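Local coordinates for protein thiamine-phosphate synthase (Pyrococcus furiosus, PDB 1XI3) that probably condenses a thiazole phosphate with a pyrimidine diphosphate to form thiamine monophosphate, using magnesium as cofactor, at residues G128-T140 and D145-I157. Sequence-based numbering, arbitrary orientation. Where two conformers were deposited one is given.
Sequences GADYLGAGSVFPT and DARVIGLEGLRKI
Ser-136 pins the loop after strand 131-135 to the chain returning toward helix 150-157 through both of its backbone polar groups. Its N, which follows a cis peptide bond, donates to Arg-147 O at 2.9 Å, and its O accepts from Ile-149 N, nearly straight at 165°. One step on, Gly-150 N makes only a weak bond to Val-137 O; the same oxygen also takes a CA-H...O contact from Gly-150 CA. Strand and helix run nearly antiparallel (153°), one beta-alpha unit of the eight-stranded TIM barrel, with the connecting loop carrying Thr-140, predicted to bind the thiazole phosphate substrate. Between them the packing is apolar. Ala-134 CB meets Leu-154 CD1 at 3.7 Å and also touches Ile-157 CD1; two residues back along the strand, Leu-132 CD1 lies 4.0 Å from Ile-157 CG2. Ile-149 holds CG1 between its backbone N and carbonyl carbon (chi1 65°), and an extended chi2 carries CD1 on to Gly-135 N and CA. The two methyls of Val-137 part, CG1 against Leu-151 CD2 and CG2 3.8 Å from Leu-154 CD2. Within 145-157, Arg-147 grips the Asp-145 carboxylate side-on in a salt bridge, NH2 to OD1 at 2.9 Å and NE to OD2, while NH1 forms a second one with Glu-120.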
ATOM      1  N   GLY A 128     -19.617  -2.889  -8.214  1.00 19.59           N
ATOM      2  CA  GLY A 128     -19.969  -3.402  -6.883  1.00 22.10           C
ATOM      3  C   GLY A 128     -19.549  -2.559  -5.686  1.00 23.11           C
ATOM      4  O   GLY A 128     -19.442  -3.086  -4.569  1.00 20.83           O
ATOM      5  N   ALA A 129     -19.316  -1.258  -5.881  1.00 19.60           N
ATOM      6  CA  ALA A 129     -19.073  -0.359  -4.770  1.00 15.37           C
ATOM      7  C   ALA A 129     -20.231  -0.468  -3.796  1.00 17.28           C
ATOM      8  O   ALA A 129     -21.393  -0.619  -4.208  1.00 14.11           O
ATOM      9  CB  ALA A 129     -18.931   1.058  -5.242  1.00 15.37           C
ATOM     10  N   ASP A 130     -19.918  -0.380  -2.502  1.00 15.16           N
ATOM     11  CA  ASP A 130     -20.954  -0.357  -1.474  1.00 13.15           C
ATOM     12  C   ASP A 130     -21.527   1.020  -1.204  1.00 12.38           C
ATOM     13  O   ASP A 130     -22.694   1.142  -0.839  1.00 14.87           O
ATOM     14  CB  ASP A 130     -20.382  -0.959  -0.179  1.00 12.11           C
ATOM     15  CG  ASP A 130     -20.024  -2.408  -0.355  1.00 15.91           C
ATOM     16  OD1 ASP A 130     -18.845  -2.778  -0.285  1.00 15.03           O
ATOM     17  OD2 ASP A 130     -20.962  -3.204  -0.604  1.00 20.16           O
ATOM     18  N   TYR A 131     -20.712   2.060  -1.364  1.00 12.20           N
ATOM     19  CA  TYR A 131     -21.198   3.429  -1.314  1.00  9.98           C
ATOM     20  C   TYR A 131     -20.329   4.287  -2.184  1.00 11.19           C
ATOM     21  O   TYR A 131     -19.266   3.864  -2.640  1.00 12.64           O
ATOM     22  CB  TYR A 131     -21.253   3.994   0.136  1.00 12.06           C
ATOM     23  CG  TYR A 131     -19.891   4.259   0.745  1.00 11.61           C
ATOM     24  CD1 TYR A 131     -19.152   3.230   1.372  1.00 13.02           C
ATOM     25  CD2 TYR A 131     -19.308   5.514   0.664  1.00 14.02           C
ATOM     26  CE1 TYR A 131     -17.880   3.475   1.911  1.00 10.24           C
ATOM     27  CE2 TYR A 131     -18.040   5.759   1.195  1.00 11.72           C
ATOM     28  CZ  TYR A 131     -17.322   4.735   1.800  1.00 13.00           C
ATOM     29  OH  TYR A 131     -16.059   5.016   2.282  1.00 14.52           O
ATOM     30  N   LEU A 132     -20.827   5.489  -2.433  1.00 13.34           N
ATOM     31  CA  LEU A 132     -20.123   6.465  -3.253  1.00 12.04           C
ATOM     32  C   LEU A 132     -19.757   7.654  -2.417  1.00 12.03           C
ATOM     33  O   LEU A 132     -20.555   8.142  -1.604  1.00 11.96           O
ATOM     34  CB  LEU A 132     -21.005   6.989  -4.409  1.00 11.22           C
ATOM     35  CG  LEU A 132     -21.552   5.933  -5.347  1.00 11.93           C
ATOM     36  CD1 LEU A 132     -22.332   6.620  -6.474  1.00 13.39           C
ATOM     37  CD2 LEU A 132     -20.447   5.098  -5.918  1.00 14.51           C
ATOM     38  N   GLY A 133     -18.543   8.156  -2.651  1.00 12.91           N
ATOM     39  CA  GLY A 133     -18.147   9.499  -2.246  1.00 11.10           C
ATOM     40  C   GLY A 133     -18.258  10.385  -3.490  1.00 11.91           C
ATOM     41  O   GLY A 133     -17.371  10.367  -4.310  1.00 11.12           O
ATOM     42  N   ALA A 134     -19.338  11.155  -3.576  1.00 12.42           N
ATOM     43  CA  ALA A 134     -19.629  11.978  -4.793  1.00 13.24           C
ATOM     44  C   ALA A 134     -19.220  13.401  -4.552  1.00 12.62           C
ATOM     45  O   ALA A 134     -19.694  14.054  -3.620  1.00 13.37           O
ATOM     46  CB  ALA A 134     -21.101  11.896  -5.154  1.00 14.73           C
ATOM     47  N   GLY A 135     -18.277  13.912  -5.362  1.00 12.29           N
ATOM     48  CA  GLY A 135     -17.829  15.269  -5.216  1.00 12.76           C
ATOM     49  C   GLY A 135     -16.984  15.703  -6.415  1.00 13.10           C
ATOM     50  O   GLY A 135     -16.927  14.996  -7.387  1.00 14.12           O
ATOM     51  N   SER A 136     -16.302  16.829  -6.322  1.00 15.97           N
ATOM     52  CA  SER A 136     -16.370  17.762  -5.225  1.00 15.36           C
ATOM     53  C   SER A 136     -17.627  18.607  -5.381  1.00 18.46           C
ATOM     54  O   SER A 136     -17.901  19.134  -6.456  1.00 16.51           O
ATOM     55  CB  SER A 136     -15.144  18.663  -5.234  0.65 14.42           C
ATOM     56  OG  SER A 136     -15.075  19.406  -4.038  0.65 17.98           O
ATOM     57  N   VAL A 137     -18.426  18.713  -4.325  1.00 14.56           N
ATOM     58  CA  VAL A 137     -19.659  19.519  -4.455  1.00 14.09           C
ATOM     59  C   VAL A 137     -19.291  20.998  -4.778  1.00 17.56           C
ATOM     60  O   VAL A 137     -19.855  21.624  -5.720  1.00 17.54           O
ATOM     61  CB  VAL A 137     -20.523  19.453  -3.203  1.00 15.79           C
ATOM     62  CG1 VAL A 137     -21.813  20.235  -3.391  1.00 16.71           C
ATOM     63  CG2 VAL A 137     -20.856  18.012  -2.873  1.00 14.30           C
ATOM     64  N   PHE A 138     -18.365  21.512  -3.983  1.00 18.75           N
ATOM     65  CA  PHE A 138     -17.842  22.866  -4.126  1.00 21.55           C
ATOM     66  C   PHE A 138     -16.309  22.797  -4.234  1.00 25.42           C
ATOM     67  O   PHE A 138     -15.692  21.783  -3.906  1.00 20.92           O
ATOM     68  CB  PHE A 138     -18.229  23.709  -2.920  1.00 22.44           C
ATOM     69  CG  PHE A 138     -19.684  23.666  -2.567  1.00 22.26           C
ATOM     70  CD1 PHE A 138     -20.118  22.970  -1.449  1.00 23.31           C
ATOM     71  CD2 PHE A 138     -20.622  24.357  -3.330  1.00 25.26           C
ATOM     72  CE1 PHE A 138     -21.460  22.959  -1.094  1.00 24.40           C
ATOM     73  CE2 PHE A 138     -21.970  24.318  -2.991  1.00 26.92           C
ATOM     74  CZ  PHE A 138     -22.380  23.623  -1.880  1.00 23.42           C
ATOM     75  N   PRO A 139     -15.671  23.874  -4.715  1.00 28.88           N
ATOM     76  CA  PRO A 139     -14.201  23.853  -4.805  1.00 29.69           C
ATOM     77  C   PRO A 139     -13.496  23.565  -3.469  1.00 34.88           C
ATOM     78  O   PRO A 139     -13.948  24.044  -2.419  1.00 32.12           O
ATOM     79  CB  PRO A 139     -13.864  25.275  -5.298  1.00 32.35           C
ATOM     80  CG  PRO A 139     -15.097  25.740  -5.981  1.00 31.20           C
ATOM     81  CD  PRO A 139     -16.230  25.154  -5.182  1.00 32.00           C
ATOM     82  N   THR A 140     -12.402  22.791  -3.516  1.00 36.16           N
ATOM     83  CA  THR A 140     -11.637  22.394  -2.317  1.00 41.09           C
ATOM     84  C   THR A 140     -10.140  22.626  -2.512  1.00 42.67           C
ATOM     85  O   THR A 140      -9.722  23.716  -2.896  1.00 50.48           O
ATOM     86  CB  THR A 140     -11.806  20.897  -2.010  1.00 44.27           C
ATOM     87  OG1 THR A 140     -11.287  20.125  -3.096  1.00 48.20           O
ATOM     88  CG2 THR A 140     -13.230  20.555  -1.845  1.00 47.63           C
ATOM     89  N   ASP A 145      -7.349  15.412  -7.074  1.00 30.73           N
ATOM     90  CA  ASP A 145      -8.343  15.517  -8.130  1.00 30.34           C
ATOM     91  C   ASP A 145      -9.250  16.705  -7.844  1.00 31.56           C
ATOM     92  O   ASP A 145      -9.967  16.701  -6.842  1.00 31.66           O
ATOM     93  CB  ASP A 145      -9.159  14.221  -8.207  1.00 31.34           C
ATOM     94  CG  ASP A 145     -10.010  14.136  -9.462  1.00 34.23           C
ATOM     95  OD1 ASP A 145      -9.994  13.063 -10.122  1.00 30.85           O
ATOM     96  OD2 ASP A 145     -10.705  15.134  -9.755  1.00 32.23           O
ATOM     97  N   ALA A 146      -9.222  17.720  -8.718  1.00 31.18           N
ATOM     98  CA  ALA A 146      -9.905  18.997  -8.413  1.00 30.56           C
ATOM     99  C   ALA A 146     -11.292  19.156  -9.088  1.00 25.82           C
ATOM    100  O   ALA A 146     -11.830  20.253  -9.129  1.00 21.61           O
ATOM    101  CB  ALA A 146      -8.997  20.162  -8.783  1.00 30.13           C
ATOM    102  N   ARG A 147     -11.860  18.061  -9.587  1.00 19.62           N
ATOM    103  CA  ARG A 147     -13.115  18.131 -10.322  1.00 18.91           C
ATOM    104  C   ARG A 147     -14.292  18.478  -9.398  1.00 23.92           C
ATOM    105  O   ARG A 147     -14.407  17.944  -8.283  1.00 18.65           O
ATOM    106  CB  ARG A 147     -13.348  16.836 -11.092  1.00 18.65           C
ATOM    107  CG  ARG A 147     -12.413  16.653 -12.321  1.00 21.33           C
ATOM    108  CD  ARG A 147     -12.671  15.340 -13.009  1.00 24.07           C
ATOM    109  NE  ARG A 147     -12.185  14.180 -12.240  1.00 24.16           N
ATOM    110  CZ  ARG A 147     -12.522  12.928 -12.527  1.00 25.23           C
ATOM    111  NH1 ARG A 147     -13.354  12.676 -13.523  1.00 23.41           N
ATOM    112  NH2 ARG A 147     -12.057  11.923 -11.794  1.00 26.45           N
ATOM    113  N   VAL A 148     -15.142  19.388  -9.864  1.00 19.99           N
ATOM    114  CA  VAL A 148     -16.271  19.917  -9.096  1.00 21.76           C
ATOM    115  C   VAL A 148     -17.565  19.520  -9.798  1.00 25.57           C
ATOM    116  O   VAL A 148     -17.706  19.709 -11.021  1.00 23.50           O
ATOM    117  CB  VAL A 148     -16.157  21.440  -8.953  1.00 21.35           C
ATOM    118  CG1 VAL A 148     -17.433  22.041  -8.374  1.00 23.79           C
ATOM    119  CG2 VAL A 148     -14.979  21.795  -8.091  1.00 22.36           C
ATOM    120  N   ILE A 149     -18.527  18.978  -9.045  1.00 22.08           N
ATOM    121  CA  ILE A 149     -19.777  18.486  -9.646  1.00 20.08           C
ATOM    122  C   ILE A 149     -21.000  19.371  -9.349  1.00 18.34           C
ATOM    123  O   ILE A 149     -21.981  19.338 -10.118  1.00 18.80           O
ATOM    124  CB  ILE A 149     -20.096  17.022  -9.260  1.00 19.84           C
ATOM    125  CG1 ILE A 149     -20.377  16.905  -7.756  1.00 17.79           C
ATOM    126  CG2 ILE A 149     -18.960  16.070  -9.709  1.00 20.91           C
ATOM    127  CD1 ILE A 149     -20.831  15.471  -7.336  1.00 20.15           C
ATOM    128  N   GLY A 150     -20.932  20.167  -8.289  1.00 18.71           N
ATOM    129  CA  GLY A 150     -22.040  21.036  -7.896  1.00 21.34           C
ATOM    130  C   GLY A 150     -23.241  20.292  -7.292  1.00 20.06           C
ATOM    131  O   GLY A 150     -23.335  19.036  -7.331  1.00 17.17           O
ATOM    132  N   LEU A 151     -24.161  21.073  -6.717  1.00 22.25           N
ATOM    133  CA  LEU A 151     -25.403  20.529  -6.164  1.00 19.32           C
ATOM    134  C   LEU A 151     -26.245  19.800  -7.189  1.00 19.99           C
ATOM    135  O   LEU A 151     -26.776  18.739  -6.880  1.00 17.99           O
ATOM    136  CB  LEU A 151     -26.247  21.626  -5.479  1.00 19.95           C
ATOM    137  CG  LEU A 151     -25.619  22.255  -4.228  1.00 21.11           C
ATOM    138  CD1 LEU A 151     -26.276  23.555  -3.824  1.00 23.76           C
ATOM    139  CD2 LEU A 151     -25.663  21.278  -3.044  1.00 18.97           C
ATOM    140  N   GLU A 152     -26.390  20.349  -8.409  1.00 20.17           N
ATOM    141  CA  GLU A 152     -27.146  19.658  -9.450  1.00 22.02           C
ATOM    142  C   GLU A 152     -26.554  18.314  -9.857  1.00 16.17           C
ATOM    143  O   GLU A 152     -27.266  17.342 -10.085  1.00 17.76           O
ATOM    144  CB  GLU A 152     -27.270  20.538 -10.712  1.00 24.39           C
ATOM    145  CG  GLU A 152     -28.252  21.684 -10.542  1.00 31.20           C
ATOM    146  CD  GLU A 152     -28.600  22.349 -11.860  1.00 33.70           C
ATOM    147  OE1 GLU A 152     -28.235  21.779 -12.925  1.00 36.67           O
ATOM    148  OE2 GLU A 152     -29.240  23.432 -11.818  1.00 38.86           O
ATOM    149  N   GLY A 153     -25.229  18.259  -9.967  1.00 20.01           N
ATOM    150  CA  GLY A 153     -24.562  17.024 -10.327  1.00 18.44           C
ATOM    151  C   GLY A 153     -24.658  16.015  -9.208  1.00 14.73           C
ATOM    152  O   GLY A 153     -24.900  14.839  -9.458  1.00 16.90           O
ATOM    153  N   LEU A 154     -24.500  16.500  -7.988  1.00 14.90           N
ATOM    154  CA  LEU A 154     -24.736  15.630  -6.813  1.00 14.33           C
ATOM    155  C   LEU A 154     -26.161  15.051  -6.828  1.00 15.01           C
ATOM    156  O   LEU A 154     -26.342  13.864  -6.675  1.00 16.30           O
ATOM    157  CB  LEU A 154     -24.474  16.416  -5.545  1.00 15.85           C
ATOM    158  CG  LEU A 154     -24.664  15.639  -4.236  1.00 13.46           C
ATOM    159  CD1 LEU A 154     -23.730  14.371  -4.229  1.00 13.80           C
ATOM    160  CD2 LEU A 154     -24.398  16.528  -3.092  1.00 15.22           C
ATOM    161  N   ARG A 155     -27.187  15.904  -6.995  1.00 18.53           N
ATOM    162  CA  ARG A 155     -28.580  15.414  -7.050  1.00 16.45           C
ATOM    163  C   ARG A 155     -28.797  14.380  -8.130  1.00 16.25           C
ATOM    164  O   ARG A 155     -29.474  13.378  -7.934  1.00 17.23           O
ATOM    165  CB  ARG A 155     -29.543  16.608  -7.232  1.00 18.19           C
ATOM    166  CG  ARG A 155     -30.992  16.282  -7.379  1.00 19.25           C
ATOM    167  CD  ARG A 155     -31.595  15.571  -6.182  1.00 21.02           C
ATOM    168  NE  ARG A 155     -32.916  15.016  -6.505  1.00 21.86           N
ATOM    169  CZ  ARG A 155     -33.592  14.182  -5.722  1.00 24.87           C
ATOM    170  NH1 ARG A 155     -33.105  13.797  -4.535  1.00 23.61           N
ATOM    171  NH2 ARG A 155     -34.773  13.720  -6.119  1.00 25.44           N
ATOM    172  N   LYS A 156     -28.199  14.596  -9.298  1.00 17.40           N
ATOM    173  CA  LYS A 156     -28.373  13.661 -10.365  1.00 17.98           C
ATOM    174  C   LYS A 156     -27.805  12.304 -10.019  1.00 16.51           C
ATOM    175  O   LYS A 156     -28.394  11.288 -10.341  1.00 16.89           O
ATOM    176  CB  LYS A 156     -27.748  14.219 -11.645  1.00 21.24           C
ATOM    177  CG  LYS A 156     -27.947  13.345 -12.865  1.00 26.47           C
ATOM    178  CD  LYS A 156     -29.355  13.297 -13.401  1.00 28.19           C
ATOM    179  CE  LYS A 156     -29.377  12.497 -14.725  1.00 30.78           C
ATOM    180  NZ  LYS A 156     -30.733  12.041 -15.098  1.00 34.30           N
ATOM    181  N   ILE A 157     -26.670  12.290  -9.318  1.00 16.44           N
ATOM    182  CA  ILE A 157     -26.082  11.033  -8.902  1.00 16.71           C
ATOM    183  C   ILE A 157     -27.072  10.325  -7.919  1.00 14.14           C
ATOM    184  O   ILE A 157     -27.344   9.151  -8.055  1.00 16.04           O
ATOM    185  CB  ILE A 157     -24.663  11.231  -8.329  1.00 16.73           C
ATOM    186  CG1 ILE A 157     -23.667  11.449  -9.495  1.00 15.91           C
ATOM    187  CG2 ILE A 157     -24.209   9.999  -7.542  1.00 16.60           C
ATOM    188  CD1 ILE A 157     -22.393  12.167  -9.105  1.00 17.75           C
TER